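Local structure of oxidoreductase, Gfo/Idh/MocA family (3DTY) at residues Ser65-Ala70 / Ala80-Gly85; Ile13-Val18 / Ala88-Thr93; Asp37-Leu42 / Leu337-Ala342; Asn136-Val141 / Asp346-Ser351. The protein is probably a nucleotide-dependent oxidoreductase of the Gfo/Idh/MocA family that joins a Rossmann domain to a C-terminal alpha/beta domain and binds magnesium. One frame throughout, in Å; residues are numbered along the deposited sequence.

Contact 1 of 4, residues Ser65-Ala70 / Ala80-Gly85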
loop_
_atom_site.group_PDB
_atom_site.type_symbol
_atom_site.label_atom_id
_atom_site.label_comp_id
_atom_site.label_asym_id
_atom_site.label_seq_id
_atom_site.Cartn_x
_atom_site.Cartn_y
_atom_site.Cartn_z
ATOM N N SER A 65 -23.545 -37.843 24.796
ATOM C CA SER A 65 -22.463 -38.421 25.593
ATOM C C SER A 65 -22.058 -39.813 25.111
ATOM O O SER A 65 -20.881 -40.166 25.122
ATOM C CB SER A 65 -22.873 -38.494 27.062
ATOM O OG SER A 65 -24.073 -39.229 27.196
ATOM N N GLU A 66 -23.035 -40.599 24.679
ATOM C CA GLU A 66 -22.753 -41.943 24.198
ATOM C C GLU A 66 -22.124 -41.931 22.804
ATOM O O GLU A 66 -21.722 -42.973 22.291
ATOM C CB GLU A 66 -24.037 -42.781 24.190
ATOM C CG GLU A 66 -24.713 -42.861 25.558
ATOM C CD GLU A 66 -23.758 -43.301 26.662
ATOM O OE1 GLU A 66 -23.316 -44.469 26.645
ATOM O OE2 GLU A 66 -23.442 -42.475 27.545
ATOM N N ARG A 67 -22.034 -40.752 22.195
ATOM C CA ARG A 67 -21.445 -40.649 20.868
ATOM C C ARG A 67 -20.098 -39.932 20.895
ATOM O O ARG A 67 -19.561 -39.543 19.857
ATOM C CB ARG A 67 -22.432 -39.984 19.900
ATOM C CG ARG A 67 -23.717 -40.798 19.743
ATOM C CD ARG A 67 -24.697 -40.219 18.728
ATOM N NE ARG A 67 -24.403 -40.617 17.355
ATOM C CZ ARG A 67 -25.211 -40.382 16.322
ATOM N NH1 ARG A 67 -26.367 -39.752 16.501
ATOM N NH2 ARG A 67 -24.864 -40.767 15.104
ATOM N N CYS A 68 -19.564 -39.760 22.102
ATOM C CA CYS A 68 -18.247 -39.175 22.302
ATOM C C CYS A 68 -17.371 -40.407 22.505
ATOM O O CYS A 68 -17.081 -40.804 23.636
ATOM C CB CYS A 68 -18.204 -38.319 23.561
ATOM S SG CYS A 68 -19.160 -36.812 23.446
ATOM N N TYR A 69 -16.975 -41.012 21.391
ATOM C CA TYR A 69 -16.168 -42.220 21.377
ATOM C C TYR A 69 -14.742 -42.045 21.889
ATOM O O TYR A 69 -14.172 -40.954 21.844
ATOM C CB TYR A 69 -16.172 -42.785 19.960
ATOM C CG TYR A 69 -17.570 -43.112 19.495
ATOM C CD1 TYR A 69 -18.199 -44.296 19.890
ATOM C CD2 TYR A 69 -18.286 -42.219 18.697
ATOM C CE1 TYR A 69 -19.505 -44.581 19.501
ATOM C CE2 TYR A 69 -19.590 -42.491 18.300
ATOM C CZ TYR A 69 -20.193 -43.676 18.703
ATOM O OH TYR A 69 -21.468 -43.967 18.285
ATOM N N ALA A 70 -14.176 -43.142 22.377
ATOM C CA ALA A 70 -12.826 -43.135 22.920
ATOM C C ALA A 70 -11.777 -43.105 21.814
ATOM O O ALA A 70 -10.687 -42.563 22.001
ATOM C CB ALA A 70 -12.622 -44.358 23.811
ATOM N N ALA A 80 -21.650 -47.079 12.385
ATOM C CA ALA A 80 -22.075 -47.806 11.192
ATOM C C ALA A 80 -23.305 -48.671 11.446
ATOM O O ALA A 80 -23.976 -49.096 10.508
ATOM C CB ALA A 80 -20.929 -48.673 10.675
ATOM N N ARG A 81 -23.603 -48.923 12.713
ATOM C CA ARG A 81 -24.745 -49.752 13.075
ATOM C C ARG A 81 -25.994 -48.924 13.312
ATOM O O ARG A 81 -27.083 -49.473 13.466
ATOM C CB ARG A 81 -24.435 -50.541 14.343
ATOM C CG ARG A 81 -23.247 -51.463 14.227
ATOM C CD ARG A 81 -22.881 -52.000 15.587
ATOM N NE ARG A 81 -21.763 -52.933 15.529
ATOM C CZ ARG A 81 -21.183 -53.453 16.605
ATOM N NH1 ARG A 81 -21.620 -53.124 17.816
ATOM N NH2 ARG A 81 -20.172 -54.302 16.471
ATOM N N ARG A 82 -25.825 -47.606 13.347
ATOM C CA ARG A 82 -26.929 -46.684 13.590
ATOM C C ARG A 82 -27.560 -46.166 12.302
ATOM O O ARG A 82 -26.867 -45.927 11.311
ATOM C CB ARG A 82 -26.429 -45.502 14.421
ATOM C CG ARG A 82 -25.749 -45.906 15.715
ATOM C CD ARG A 82 -25.346 -44.692 16.531
ATOM N NE ARG A 82 -26.463 -43.768 16.704
ATOM C CZ ARG A 82 -26.788 -43.194 17.855
ATOM N NH1 ARG A 82 -26.084 -43.447 18.949
ATOM N NH2 ARG A 82 -27.823 -42.368 17.912
ATOM N N ALA A 83 -28.876 -45.989 12.318
ATOM C CA ALA A 83 -29.590 -45.490 11.146
ATOM C C ALA A 83 -29.305 -44.007 10.986
ATOM O O ALA A 83 -29.309 -43.474 9.876
ATOM C CB ALA A 83 -31.095 -45.720 11.305
ATOM N N ASP A 84 -29.059 -43.348 12.110
ATOM C CA ASP A 84 -28.755 -41.924 12.120
ATOM C C ASP A 84 -27.257 -41.772 12.365
ATOM O O ASP A 84 -26.810 -40.794 12.960
ATOM C CB ASP A 84 -29.544 -41.229 13.230
ATOM C CG ASP A 84 -29.123 -41.682 14.614
ATOM O OD1 ASP A 84 -28.715 -42.853 14.749
ATOM O OD2 ASP A 84 -29.204 -40.874 15.563
ATOM N N GLY A 85 -26.490 -42.759 11.912
ATOM C CA GLY A 85 -25.048 -42.721 12.086
ATOM C C GLY A 85 -24.390 -41.681 11.194
ATOM O O GLY A 85 -24.942 -41.288 10.164
HETATM O O HOH W 1 -27.751 -38.206 14.517
HETATM O O HOH W 2 -23.405 -45.455 19.540
#
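The guanidinium groups of Arg67 and Arg82 lie flat on each other, with centres 3.6 Å apart and planes only 11° from parallel, and Arg67 NE sits over the centre of the Arg82 group. Both chains bend at chi3, which turns the two flat ends face to face. Like charges this close, with Arg67 NH1 3.3 Å from Arg82 NH2, are probably offset by acid in the same network.

That acid is Asp84. Arg82 grips it side-on, NE to OD1 at 3.1 Å and NH2 to the syn lone pair of OD2, while Arg67 NH1 forms a second salt bridge to OD2 at 3.2 Å. Arg67 also pairs with Glu79 through NH2, so two carboxylates probably balance the two cations.

Loop 65-70 leads into helix 72-79 of the Rossmann domain, and 80-85 runs from that helix toward strand 88-92; Arg82 to Gly85 is a type I turn.

Outside the ion pairs, Arg67 NH2 gives a hydrogen bond to Asp84 O at 2.9 Å, with the acceptor near the guanidinium plane but the donor 35° above the carbonyl plane. Water 1 links Arg67 NH1 to the same carbonyl. Water 2 donates to Tyr69 OH at 2.7 Å and accepts a weak bond from Arg82 NH1; the tyrosine hydroxyl also bonds to Glu79.

Contact 2 of 4, residues Ile13-Val18 / Ala88-Thr93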
loop_
_atom_site.group_PDB
_atom_site.type_symbol
_atom_site.label_atom_id
_atom_site.label_comp_id
_atom_site.label_asym_id
_atom_site.label_seq_id
_atom_site.Cartn_x
_atom_site.Cartn_y
_atom_site.Cartn_z
ATOM N N ILE A 13 -25.798 -32.634 6.930
ATOM C CA ILE A 13 -25.068 -33.890 6.864
ATOM C C ILE A 13 -24.591 -34.331 8.254
ATOM O O ILE A 13 -23.911 -33.579 8.957
ATOM C CB ILE A 13 -23.870 -33.754 5.907
ATOM C CG1 ILE A 13 -24.377 -33.326 4.524
ATOM C CG2 ILE A 13 -23.109 -35.075 5.819
ATOM C CD1 ILE A 13 -23.275 -33.112 3.490
ATOM N N ARG A 14 -24.976 -35.542 8.654
ATOM C CA ARG A 14 -24.578 -36.083 9.953
ATOM C C ARG A 14 -23.059 -36.145 9.940
ATOM O O ARG A 14 -22.451 -36.925 9.201
ATOM C CB ARG A 14 -25.217 -37.459 10.174
ATOM C CG ARG A 14 -26.745 -37.382 10.309
ATOM C CD ARG A 14 -27.367 -38.729 10.670
ATOM N NE ARG A 14 -27.117 -39.751 9.658
ATOM C CZ ARG A 14 -27.757 -39.838 8.496
ATOM N NH1 ARG A 14 -28.703 -38.965 8.183
ATOM N NH2 ARG A 14 -27.446 -40.802 7.642
ATOM N N TRP A 15 -22.465 -35.313 10.788
ATOM C CA TRP A 15 -21.024 -35.134 10.835
ATOM C C TRP A 15 -20.325 -35.459 12.150
ATOM O O TRP A 15 -20.930 -35.431 13.223
ATOM C CB TRP A 15 -20.768 -33.678 10.437
ATOM C CG TRP A 15 -19.368 -33.274 10.257
ATOM C CD1 TRP A 15 -18.464 -33.792 9.373
ATOM C CD2 TRP A 15 -18.716 -32.192 10.916
ATOM N NE1 TRP A 15 -17.286 -33.089 9.440
ATOM C CE2 TRP A 15 -17.412 -32.101 10.380
ATOM C CE3 TRP A 15 -19.108 -31.285 11.911
ATOM C CZ2 TRP A 15 -16.496 -31.139 10.802
ATOM C CZ3 TRP A 15 -18.192 -30.321 12.332
ATOM C CH2 TRP A 15 -16.901 -30.259 11.775
ATOM N N ALA A 16 -19.034 -35.761 12.043
ATOM C CA ALA A 16 -18.199 -36.080 13.190
ATOM C C ALA A 16 -16.777 -35.576 12.963
ATOM O O ALA A 16 -16.388 -35.241 11.847
ATOM C CB ALA A 16 -18.171 -37.584 13.422
HETATM N N MSE A 17 -16.013 -35.514 14.046
HETATM C CA MSE A 17 -14.627 -35.093 13.989
HETATM C C MSE A 17 -13.759 -36.067 14.777
HETATM O O MSE A 17 -14.196 -36.667 15.761
HETATM C CB MSE A 17 -14.444 -33.683 14.576
HETATM C CG MSE A 17 -14.713 -32.552 13.604
HETATM SE SE MSE A 17 -13.902 -30.854 14.154
HETATM C CE MSE A 17 -12.201 -31.041 13.260
ATOM N N VAL A 18 -12.530 -36.230 14.315
ATOM C CA VAL A 18 -11.555 -37.075 14.972
ATOM C C VAL A 18 -10.508 -36.054 15.376
ATOM O O VAL A 18 -9.908 -35.403 14.515
ATOM C CB VAL A 18 -10.961 -38.101 13.996
ATOM C CG1 VAL A 18 -9.879 -38.925 14.696
ATOM C CG2 VAL A 18 -12.068 -39.001 13.478
ATOM N N ALA A 88 -20.296 -38.373 7.417
ATOM C CA ALA A 88 -18.995 -37.807 7.095
ATOM C C ALA A 88 -18.148 -37.545 8.336
ATOM O O ALA A 88 -18.670 -37.405 9.443
ATOM C CB ALA A 88 -19.189 -36.514 6.320
ATOM N N VAL A 89 -16.835 -37.475 8.143
ATOM C CA VAL A 89 -15.927 -37.223 9.256
ATOM C C VAL A 89 -14.750 -36.334 8.858
ATOM O O VAL A 89 -14.202 -36.457 7.761
ATOM C CB VAL A 89 -15.375 -38.553 9.842
ATOM C CG1 VAL A 89 -14.612 -39.325 8.774
ATOM C CG2 VAL A 89 -14.474 -38.272 11.024
ATOM N N SER A 90 -14.386 -35.422 9.753
ATOM C CA SER A 90 -13.259 -34.528 9.524
ATOM C C SER A 90 -12.155 -34.958 10.478
ATOM O O SER A 90 -12.375 -35.086 11.679
ATOM C CB SER A 90 -13.661 -33.078 9.787
ATOM O OG SER A 90 -14.526 -32.609 8.763
ATOM N N ILE A 91 -10.973 -35.187 9.922
ATOM C CA ILE A 91 -9.814 -35.643 10.678
ATOM C C ILE A 91 -8.911 -34.455 10.986
ATOM O O ILE A 91 -8.397 -33.811 10.078
ATOM C CB ILE A 91 -9.024 -36.701 9.850
ATOM C CG1 ILE A 91 -9.968 -37.823 9.406
ATOM C CG2 ILE A 91 -7.880 -37.277 10.667
ATOM C CD1 ILE A 91 -9.374 -38.745 8.357
ATOM N N ALA A 92 -8.719 -34.165 12.267
ATOM C CA ALA A 92 -7.881 -33.042 12.655
ATOM C C ALA A 92 -6.780 -33.458 13.624
ATOM O O ALA A 92 -6.269 -32.648 14.387
ATOM C CB ALA A 92 -8.737 -31.937 13.265
ATOM N N THR A 93 -6.417 -34.731 13.582
ATOM C CA THR A 93 -5.369 -35.256 14.439
ATOM C C THR A 93 -4.015 -34.984 13.777
ATOM O O THR A 93 -3.951 -34.492 12.646
ATOM C CB THR A 93 -5.556 -36.773 14.635
ATOM O OG1 THR A 93 -5.820 -37.381 13.365
ATOM C CG2 THR A 93 -6.725 -37.057 15.572
#
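Trp15 reaches across to Ser90 with the edge of its indole. With CG anti to the backbone N (chi1 -173°), the ring swings toward the neighbouring strand, and NE1 donates to Ser90 OG at 2.9 Å. The acceptor lies in the ring plane, although the N-H points at it only roughly, at 138°. Ser90 OG also bonds to Tyr338 OH, so this buried hydroxyl is held from two directions, while Trp15 CD1 rests 4.2 Å from Ala88 CB.

Further along the same face, Met17, a selenomethionine, bends at chi3 (91°), and this turn carries its CE to Ala92 CB at 3.6 Å. The other face carries Ala16, Val18, Val89 and Ile91. There the valines meet through one methyl each, Val18 CG2 against Val89 CG2 at 3.5 Å, and the second branch of Val18, CG1, packs on Thr93 CG2 at 3.8 Å. Met75 of helix 72-79 packs on Ala16, Val18 and Val89.

Between the two faces the backbones pair in register, Trp15 beside Ala88 through Val18 beside Ile91. The ladder is weak at Ala16 N to Ala88 O and firmer at its far end, where Ala92 N meets Val18 O at 2.8 Å. Strands 13-17 and 88-92 run parallel, their axes 4.6 Å apart at closest approach, as adjacent inner strands of the five-stranded sheet of a Rossmann fold, 88-92 being the middle one.

Contact 3 of 4, residues Asp37-Leu42 / Leu337-Ala342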
loop_
_atom_site.group_PDB
_atom_site.type_symbol
_atom_site.label_atom_id
_atom_site.label_comp_id
_atom_site.label_asym_id
_atom_site.label_seq_id
_atom_site.Cartn_x
_atom_site.Cartn_y
_atom_site.Cartn_z
ATOM N N ASP A 37 -24.465 -22.130 8.286
ATOM C CA ASP A 37 -25.625 -22.354 7.439
ATOM C C ASP A 37 -26.202 -23.765 7.633
ATOM O O ASP A 37 -26.988 -24.237 6.816
ATOM C CB ASP A 37 -25.249 -22.137 5.968
ATOM C CG ASP A 37 -24.530 -20.813 5.735
ATOM O OD1 ASP A 37 -25.038 -19.768 6.196
ATOM O OD2 ASP A 37 -23.459 -20.816 5.090
ATOM N N ASN A 38 -25.808 -24.424 8.719
ATOM C CA ASN A 38 -26.266 -25.779 9.033
ATOM C C ASN A 38 -26.034 -26.782 7.912
ATOM O O ASN A 38 -26.855 -27.665 7.678
ATOM C CB ASN A 38 -27.750 -25.767 9.409
ATOM C CG ASN A 38 -28.023 -24.912 10.626
ATOM O OD1 ASN A 38 -27.248 -24.918 11.585
ATOM N ND2 ASN A 38 -29.128 -24.178 10.602
ATOM N N THR A 39 -24.908 -26.644 7.221
ATOM C CA THR A 39 -24.563 -27.547 6.134
ATOM C C THR A 39 -24.259 -28.911 6.730
ATOM O O THR A 39 -24.554 -29.943 6.137
ATOM C CB THR A 39 -23.326 -27.054 5.378
ATOM O OG1 THR A 39 -23.547 -25.709 4.939
ATOM C CG2 THR A 39 -23.052 -27.943 4.172
ATOM N N PHE A 40 -23.653 -28.897 7.911
ATOM C CA PHE A 40 -23.312 -30.119 8.626
ATOM C C PHE A 40 -23.860 -30.009 10.041
ATOM O O PHE A 40 -24.162 -28.916 10.515
ATOM C CB PHE A 40 -21.792 -30.296 8.711
ATOM C CG PHE A 40 -21.135 -30.666 7.407
ATOM C CD1 PHE A 40 -20.937 -32.000 7.070
ATOM C CD2 PHE A 40 -20.704 -29.680 6.526
ATOM C CE1 PHE A 40 -20.311 -32.353 5.876
ATOM C CE2 PHE A 40 -20.075 -30.015 5.325
ATOM C CZ PHE A 40 -19.879 -31.359 4.996
ATOM N N VAL A 41 -24.003 -31.148 10.706
ATOM C CA VAL A 41 -24.453 -31.165 12.087
ATOM C C VAL A 41 -23.564 -32.168 12.816
ATOM O O VAL A 41 -23.466 -33.337 12.422
ATOM C CB VAL A 41 -25.946 -31.565 12.222
ATOM C CG1 VAL A 41 -26.212 -32.885 11.512
ATOM C CG2 VAL A 41 -26.315 -31.667 13.702
ATOM N N LEU A 42 -22.905 -31.693 13.866
ATOM C CA LEU A 42 -21.998 -32.522 14.648
ATOM C C LEU A 42 -22.769 -33.410 15.617
ATOM O O LEU A 42 -23.341 -32.916 16.587
ATOM C CB LEU A 42 -21.034 -31.624 15.423
ATOM C CG LEU A 42 -19.982 -32.346 16.254
ATOM C CD1 LEU A 42 -19.033 -33.075 15.318
ATOM C CD2 LEU A 42 -19.233 -31.346 17.130
ATOM N N LEU A 337 -15.512 -23.525 1.409
ATOM C CA LEU A 337 -14.880 -24.793 1.086
ATOM C C LEU A 337 -15.745 -25.942 1.588
ATOM O O LEU A 337 -16.100 -26.842 0.828
ATOM C CB LEU A 337 -13.497 -24.875 1.726
ATOM C CG LEU A 337 -12.717 -26.159 1.433
ATOM C CD1 LEU A 337 -12.337 -26.199 -0.030
ATOM C CD2 LEU A 337 -11.468 -26.215 2.294
ATOM N N TYR A 338 -16.083 -25.915 2.873
ATOM C CA TYR A 338 -16.904 -26.975 3.442
ATOM C C TYR A 338 -18.238 -27.124 2.713
ATOM O O TYR A 338 -18.795 -28.218 2.648
ATOM C CB TYR A 338 -17.160 -26.732 4.930
ATOM C CG TYR A 338 -16.292 -27.584 5.835
ATOM C CD1 TYR A 338 -15.029 -27.153 6.246
ATOM C CD2 TYR A 338 -16.728 -28.834 6.262
ATOM C CE1 TYR A 338 -14.221 -27.961 7.075
ATOM C CE2 TYR A 338 -15.937 -29.640 7.077
ATOM C CZ TYR A 338 -14.692 -29.203 7.482
ATOM O OH TYR A 338 -13.933 -30.023 8.289
ATOM N N TYR A 339 -18.747 -26.023 2.174
ATOM C CA TYR A 339 -20.006 -26.062 1.449
ATOM C C TYR A 339 -19.826 -26.870 0.169
ATOM O O TYR A 339 -20.723 -27.604 -0.236
ATOM C CB TYR A 339 -20.481 -24.649 1.109
ATOM C CG TYR A 339 -21.820 -24.617 0.405
ATOM C CD1 TYR A 339 -22.974 -25.058 1.047
ATOM C CD2 TYR A 339 -21.932 -24.155 -0.910
ATOM C CE1 TYR A 339 -24.206 -25.041 0.400
ATOM C CE2 TYR A 339 -23.157 -24.134 -1.565
ATOM C CZ TYR A 339 -24.288 -24.579 -0.905
ATOM O OH TYR A 339 -25.501 -24.580 -1.553
ATOM N N ARG A 340 -18.666 -26.732 -0.467
ATOM C CA ARG A 340 -18.393 -27.473 -1.692
ATOM C C ARG A 340 -18.192 -28.941 -1.364
ATOM O O ARG A 340 -18.591 -29.813 -2.133
ATOM C CB ARG A 340 -17.165 -26.908 -2.405
ATOM C CG ARG A 340 -17.447 -25.575 -3.052
ATOM C CD ARG A 340 -16.213 -24.970 -3.657
ATOM N NE ARG A 340 -16.468 -23.602 -4.098
ATOM C CZ ARG A 340 -15.520 -22.762 -4.495
ATOM N NH1 ARG A 340 -14.252 -23.156 -4.507
ATOM N NH2 ARG A 340 -15.838 -21.530 -4.872
ATOM N N PHE A 341 -17.570 -29.208 -0.222
ATOM C CA PHE A 341 -17.368 -30.577 0.211
ATOM C C PHE A 341 -18.761 -31.221 0.308
ATOM O O PHE A 341 -18.973 -32.339 -0.154
ATOM C CB PHE A 341 -16.678 -30.616 1.584
ATOM C CG PHE A 341 -15.215 -30.236 1.556
ATOM C CD1 PHE A 341 -14.427 -30.495 0.436
ATOM C CD2 PHE A 341 -14.612 -29.677 2.683
ATOM C CE1 PHE A 341 -13.060 -30.209 0.439
ATOM C CE2 PHE A 341 -13.246 -29.388 2.700
ATOM C CZ PHE A 341 -12.466 -29.653 1.577
ATOM N N ALA A 342 -19.710 -30.492 0.891
ATOM C CA ALA A 342 -21.076 -30.992 1.053
ATOM C C ALA A 342 -21.741 -31.232 -0.302
ATOM O O ALA A 342 -22.459 -32.212 -0.484
ATOM C CB ALA A 342 -21.906 -30.006 1.881
#
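Thr39 presses a methyl against helix 330-349: its CG2 lies 3.3 Å from Ala342 CB, tighter than an ordinary carbon-carbon contact. Here the C-terminal domain's helix packs beside the entry to strand 40-46, an outermost strand of the Rossmann sheet in this chain, so the contact joins the two domains. The threonine has its methyl anti to the backbone N, which sends CG2 to the helix; its hydroxyl, bonded back to Arg36 O, comes to the edge of the Tyr339 ring, with OG1 4.0 Å from CD1.

Phe40 begins the strand and carries the aromatic part. Tyr338 turns its edge toward the phenyl face in an offset edge-to-face pair, with centroids 5.7 Å apart and planes at 89°. The Tyr338 hydroxyl, directed away from Phe40, bonds to His30, while Trp15 meets Phe40 from strand 13-17. At the rim of the phenylalanine ring, CE2 touches three groups of the helix: Tyr338 CD2 at 3.7 Å, Ala342 CB at 3.9 Å, and, near the ring plane, Tyr338 O at 3.5 Å.

Contact 4 of 4, residues Asn136-Val141 / Asp346-Ser351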
loop_
_atom_site.group_PDB
_atom_site.type_symbol
_atom_site.label_atom_id
_atom_site.label_comp_id
_atom_site.label_asym_id
_atom_site.label_seq_id
_atom_site.Cartn_x
_atom_site.Cartn_y
_atom_site.Cartn_z
ATOM N N ASN A 136 -16.832 -45.269 -3.210
ATOM C CA ASN A 136 -17.578 -44.121 -3.712
ATOM C C ASN A 136 -17.845 -43.060 -2.638
ATOM O O ASN A 136 -18.987 -42.664 -2.415
ATOM C CB ASN A 136 -18.907 -44.591 -4.315
ATOM C CG ASN A 136 -19.633 -43.482 -5.050
ATOM O OD1 ASN A 136 -19.074 -42.853 -5.949
ATOM N ND2 ASN A 136 -20.883 -43.232 -4.671
ATOM N N ARG A 137 -16.782 -42.611 -1.977
ATOM C CA ARG A 137 -16.873 -41.588 -0.933
ATOM C C ARG A 137 -15.795 -40.554 -1.215
ATOM O O ARG A 137 -14.697 -40.912 -1.634
ATOM C CB ARG A 137 -16.647 -42.213 0.450
ATOM C CG ARG A 137 -17.802 -43.068 0.931
ATOM C CD ARG A 137 -19.026 -42.205 1.213
ATOM N NE ARG A 137 -20.159 -43.004 1.658
ATOM C CZ ARG A 137 -20.918 -43.736 0.852
ATOM N NH1 ARG A 137 -20.667 -43.759 -0.451
ATOM N NH2 ARG A 137 -21.916 -44.458 1.352
ATOM N N ILE A 138 -16.096 -39.278 -0.992
ATOM C CA ILE A 138 -15.108 -38.244 -1.270
ATOM C C ILE A 138 -14.068 -38.114 -0.164
ATOM O O ILE A 138 -14.253 -38.598 0.960
ATOM C CB ILE A 138 -15.751 -36.834 -1.466
ATOM C CG1 ILE A 138 -16.080 -36.211 -0.107
ATOM C CG2 ILE A 138 -17.022 -36.935 -2.298
ATOM C CD1 ILE A 138 -16.262 -34.695 -0.158
ATOM N N VAL A 139 -12.969 -37.455 -0.513
ATOM C CA VAL A 139 -11.884 -37.174 0.411
ATOM C C VAL A 139 -11.463 -35.735 0.151
ATOM O O VAL A 139 -10.648 -35.457 -0.730
ATOM C CB VAL A 139 -10.668 -38.099 0.195
ATOM C CG1 VAL A 139 -9.535 -37.671 1.110
ATOM C CG2 VAL A 139 -11.048 -39.552 0.485
ATOM N N GLY A 140 -12.054 -34.812 0.899
ATOM C CA GLY A 140 -11.697 -33.420 0.733
ATOM C C GLY A 140 -10.471 -33.130 1.572
ATOM O O GLY A 140 -10.280 -33.747 2.619
ATOM N N VAL A 141 -9.631 -32.215 1.099
ATOM C CA VAL A 141 -8.419 -31.825 1.807
ATOM C C VAL A 141 -8.536 -30.318 2.020
ATOM O O VAL A 141 -8.947 -29.589 1.115
ATOM C CB VAL A 141 -7.165 -32.143 0.981
ATOM C CG1 VAL A 141 -5.916 -31.790 1.782
ATOM C CG2 VAL A 141 -7.160 -33.624 0.596
ATOM N N ASP A 346 -23.023 -34.885 -1.782
ATOM C CA ASP A 346 -24.379 -35.089 -2.264
ATOM C C ASP A 346 -24.419 -35.578 -3.704
ATOM O O ASP A 346 -25.219 -36.448 -4.045
ATOM C CB ASP A 346 -25.180 -33.793 -2.141
ATOM C CG ASP A 346 -26.666 -34.011 -2.356
ATOM O OD1 ASP A 346 -27.330 -34.518 -1.427
ATOM O OD2 ASP A 346 -27.175 -33.672 -3.442
ATOM N N ALA A 347 -23.568 -35.015 -4.553
ATOM C CA ALA A 347 -23.533 -35.427 -5.951
ATOM C C ALA A 347 -23.056 -36.873 -6.022
ATOM O O ALA A 347 -23.577 -37.675 -6.803
ATOM C CB ALA A 347 -22.598 -34.532 -6.744
ATOM N N THR A 348 -22.063 -37.195 -5.197
ATOM C CA THR A 348 -21.508 -38.542 -5.145
ATOM C C THR A 348 -22.566 -39.531 -4.667
ATOM O O THR A 348 -22.691 -40.620 -5.222
ATOM C CB THR A 348 -20.295 -38.625 -4.186
ATOM O OG1 THR A 348 -19.216 -37.843 -4.710
ATOM C CG2 THR A 348 -19.830 -40.067 -4.034
ATOM N N ASP A 349 -23.320 -39.149 -3.637
ATOM C CA ASP A 349 -24.363 -40.013 -3.092
ATOM C C ASP A 349 -25.490 -40.198 -4.092
ATOM O O ASP A 349 -26.260 -41.149 -4.008
ATOM C CB ASP A 349 -24.920 -39.438 -1.784
ATOM C CG ASP A 349 -23.935 -39.553 -0.625
ATOM O OD1 ASP A 349 -23.049 -40.433 -0.678
ATOM O OD2 ASP A 349 -24.052 -38.778 0.346
ATOM N N ARG A 350 -25.570 -39.282 -5.046
ATOM C CA ARG A 350 -26.594 -39.323 -6.080
ATOM C C ARG A 350 -26.071 -40.083 -7.304
ATOM O O ARG A 350 -26.822 -40.362 -8.234
ATOM C CB ARG A 350 -26.967 -37.890 -6.474
ATOM C CG ARG A 350 -28.433 -37.538 -6.303
ATOM C CD ARG A 350 -28.629 -36.029 -6.266
ATOM N NE ARG A 350 -28.080 -35.370 -7.448
ATOM C CZ ARG A 350 -27.297 -34.297 -7.402
ATOM N NH1 ARG A 350 -26.965 -33.764 -6.233
ATOM N NH2 ARG A 350 -26.845 -33.751 -8.521
ATOM N N SER A 351 -24.784 -40.420 -7.287
ATOM C CA SER A 351 -24.147 -41.127 -8.398
ATOM C C SER A 351 -24.202 -40.242 -9.641
ATOM O O SER A 351 -24.349 -40.729 -10.762
ATOM C CB SER A 351 -24.859 -42.460 -8.674
ATOM O OG SER A 351 -24.802 -43.321 -7.547
#
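Thr348 faces residues 136-138, which follow helix 122-134, and its side chain can be followed outward. CB approaches Ile138 CG2 at 4.1 Å. From there the two branches part. OG1 lies 3.4 Å from the same Ile138 methyl and is hydrogen-bonded back along its own helix to Ala344 O, which satisfies the hydroxyl without help from the partner segment. CG2 extends to Asn136, where it meets the backbone O at 3.2 Å and the side-chain ND2 at 3.4 Å.

The asparagine passes this methyl in the opposite direction. Its CG is anti to the backbone N (chi1 -171°), which takes the amide beyond CG2 to the helix backbone, and ND2 donates to Thr348 O at 3.2 Å with an N-H...O angle of 156°. That carbonyl also accepts Ser351 N, and the two donors come from opposite faces of its plane. Arg137 folds back, and its NH1 donates to Asn136 O at 2.8 Å; its NE bonds to Gly109 O.

Each segment carries a helix end. Asn136, at positive phi, is the C-prime residue of the Schellman motif closing helix 122-134, and Ser351 holds a Schellman motif after helix 330-349. The contact thus sets two helix C-termini side by side, one from the Rossmann domain and one from the C-terminal domain.

From the N terminus, strand 13-17 opens the loop that contact 2 closes at 88-93. Contact 1 closes a short loop around helix 72-79 and nests inside it, touching it through Arg14 NE and Gly85 O. Segment 37-42 also starts within the contact 2 loop, but its partner is 295 residues on, so contacts 2 and 3 cross while sharing neighbouring strands of the sheet; contact 1 nests inside contact 3 as well. Contact 4 opens after contacts 1 and 2 have closed and crosses contact 3. Both use helix 330-349, which ties one outermost strand, 40-46, and the approach to strand 139-141 to the C-terminal domain.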